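PDB 1YZY: 3-oxo-tetronate kinase from Haemophilus influenzae, which catalyses the ATP-dependent phosphorylation of the four-carbon acid sugar 3-oxo-tetronate to 3-oxo-tetronate 4-phosphate. Local coordinates for residues 78-82 and 92-97. Numbering follows the deposited sequence.
Sequences YFKYC and NIGPVT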
loop_
_atom_site.group_PDB
_atom_site.type_symbol
_atom_site.label_atom_id
_atom_site.label_comp_id
_atom_site.label_asym_id
_atom_site.label_seq_id
_atom_site.Cartn_x
_atom_site.Cartn_y
_atom_site.Cartn_z
ATOM N N TYR A 78 -4.580 7.481 12.332
ATOM C CA TYR A 78 -4.245 8.198 11.119
ATOM C C TYR A 78 -5.167 7.786 9.980
ATOM O O TYR A 78 -5.133 6.640 9.539
ATOM C CB TYR A 78 -2.799 7.863 10.751
ATOM C CG TYR A 78 -2.179 8.730 9.680
ATOM C CD1 TYR A 78 -1.169 9.641 10.002
ATOM C CD2 TYR A 78 -2.581 8.642 8.351
ATOM C CE1 TYR A 78 -0.578 10.447 9.031
ATOM C CE2 TYR A 78 -1.991 9.447 7.363
ATOM C CZ TYR A 78 -0.992 10.347 7.716
ATOM O OH TYR A 78 -0.400 11.149 6.768
ATOM N N PHE A 79 -5.991 8.721 9.515
ATOM C CA PHE A 79 -6.898 8.483 8.398
ATOM C C PHE A 79 -6.133 8.856 7.134
ATOM O O PHE A 79 -5.927 10.028 6.848
ATOM C CB PHE A 79 -8.162 9.346 8.551
ATOM C CG PHE A 79 -9.110 9.266 7.380
ATOM C CD1 PHE A 79 -9.128 8.149 6.544
ATOM C CD2 PHE A 79 -9.962 10.326 7.098
ATOM C CE1 PHE A 79 -9.972 8.097 5.445
ATOM C CE2 PHE A 79 -10.810 10.285 6.002
ATOM C CZ PHE A 79 -10.817 9.168 5.170
ATOM N N LYS A 80 -5.725 7.848 6.376
ATOM C CA LYS A 80 -4.960 8.030 5.153
ATOM C C LYS A 80 -5.774 8.016 3.867
ATOM O O LYS A 80 -6.447 7.037 3.556
ATOM C CB LYS A 80 -3.857 6.964 5.095
ATOM C CG LYS A 80 -3.320 6.630 3.711
ATOM C CD LYS A 80 -2.184 7.518 3.320
ATOM C CE LYS A 80 -1.617 7.119 1.980
ATOM N NZ LYS A 80 -2.529 7.400 0.841
ATOM N N TYR A 81 -5.656 9.090 3.093
ATOM C CA TYR A 81 -6.345 9.224 1.818
ATOM C C TYR A 81 -5.352 9.575 0.704
ATOM O O TYR A 81 -4.144 9.585 0.926
ATOM C CB TYR A 81 -7.493 10.238 1.913
ATOM C CG TYR A 81 -7.167 11.494 2.688
ATOM C CD1 TYR A 81 -6.299 12.454 2.169
ATOM C CD2 TYR A 81 -7.736 11.729 3.935
ATOM C CE1 TYR A 81 -6.007 13.617 2.873
ATOM C CE2 TYR A 81 -7.453 12.887 4.648
ATOM C CZ TYR A 81 -6.587 13.831 4.109
ATOM O OH TYR A 81 -6.321 14.997 4.795
ATOM N N CYS A 82 -5.844 9.834 -0.502
ATOM C CA CYS A 82 -4.948 10.128 -1.613
ATOM C C CYS A 82 -4.301 11.513 -1.522
ATOM O O CYS A 82 -4.879 12.444 -0.939
ATOM C CB CYS A 82 -5.686 9.967 -2.945
ATOM S SG CYS A 82 -4.629 9.820 -4.416
ATOM N N ASN A 92 -16.139 11.002 0.906
ATOM C CA ASN A 92 -16.003 10.372 2.221
ATOM C C ASN A 92 -14.899 10.891 3.128
ATOM O O ASN A 92 -14.825 10.494 4.291
ATOM C CB ASN A 92 -15.800 8.869 2.038
ATOM C CG ASN A 92 -16.870 8.378 1.061
ATOM O OD1 ASN A 92 -17.957 8.952 0.971
ATOM N ND2 ASN A 92 -16.555 7.324 0.317
ATOM N N ILE A 93 -13.999 11.722 2.606
ATOM C CA ILE A 93 -12.898 12.218 3.447
ATOM C C ILE A 93 -13.476 12.970 4.651
ATOM O O ILE A 93 -13.151 12.665 5.800
ATOM C CB ILE A 93 -11.923 13.125 2.652
ATOM C CG1 ILE A 93 -11.156 12.287 1.630
ATOM C CG2 ILE A 93 -10.936 13.831 3.592
ATOM C CD1 ILE A 93 -10.337 13.120 0.673
ATOM N N GLY A 94 -14.372 13.916 4.376
ATOM C CA GLY A 94 -15.005 14.697 5.431
ATOM C C GLY A 94 -15.892 13.884 6.352
ATOM O O GLY A 94 -15.789 13.994 7.578
ATOM N N PRO A 95 -16.844 13.124 5.793
ATOM C CA PRO A 95 -17.740 12.297 6.610
ATOM C C PRO A 95 -16.975 11.344 7.539
ATOM O O PRO A 95 -17.324 11.198 8.713
ATOM C CB PRO A 95 -18.518 11.527 5.554
ATOM C CG PRO A 95 -18.643 12.554 4.439
ATOM C CD PRO A 95 -17.253 13.103 4.374
ATOM N N VAL A 96 -15.956 10.676 6.996
ATOM C CA VAL A 96 -15.149 9.736 7.769
ATOM C C VAL A 96 -14.371 10.437 8.868
ATOM O O VAL A 96 -14.272 9.918 9.979
ATOM C CB VAL A 96 -14.183 8.925 6.866
ATOM C CG1 VAL A 96 -13.301 8.029 7.702
ATOM C CG2 VAL A 96 -14.974 8.071 5.894
ATOM N N THR A 97 -13.802 11.599 8.556
ATOM C CA THR A 97 -13.043 12.359 9.548
ATOM C C THR A 97 -13.971 12.731 10.701
ATOM O O THR A 97 -13.624 12.582 11.879
ATOM C CB THR A 97 -12.421 13.653 8.926
ATOM O OG1 THR A 97 -11.492 13.296 7.900
ATOM C CG2 THR A 97 -11.679 14.470 9.975
#
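The carbonyl oxygen of Ile93 meets the Phe79 ring at its edge, with Ile93 O 3.3 Å from Phe79 CE2, while two groups of Thr97 grip it from opposite faces of the carbonyl plane. One is the backbone amide, Thr97 N, in an ordinary helical bond; the other is the hydroxyl, Thr97 OG1, which donates to Ile93 O over 2.7 Å from above that plane. With chi1 at -63°, OG1 stands beside its own backbone N, and this carries it back down the helix to the carbonyl. The same hydroxyl lies near the plane of the phenylalanine ring, its OG1 3.4 Å from Phe79 CD2, so the ring turns a weakly positive C-H edge to two oxygens already joined by a hydrogen bond.

The faces of the ring are covered by different neighbours. Val96 CG1 sits over one, 3.8 Å from the ring centroid and only 16° off the normal, a CH-pi contact; the opposite face carries Tyr81 CD2, offset toward the rim. Tyr81 in turn receives Ile93: CG2 reaches the ring at CE2 (3.8 Å), and CD1 lies over one face. The Tyr81 hydroxyl, OH, shares a hydrogen bond with Thr218 OG1.

No hydrogen bond joins the two segments; the contact is buried packing in the sugar-binding N-terminal domain. Strand 77-80 lies between strands 3-6 and 216-219, and residues 93-97, in the early part of helix 93-104, run nearly antiparallel to residues 78-80, with the two axes 10.2 Å apart at closest approach. Val96 also touches Ser62 of helix 55-71, and Thr97 rests on Thr218 of strand 216-219.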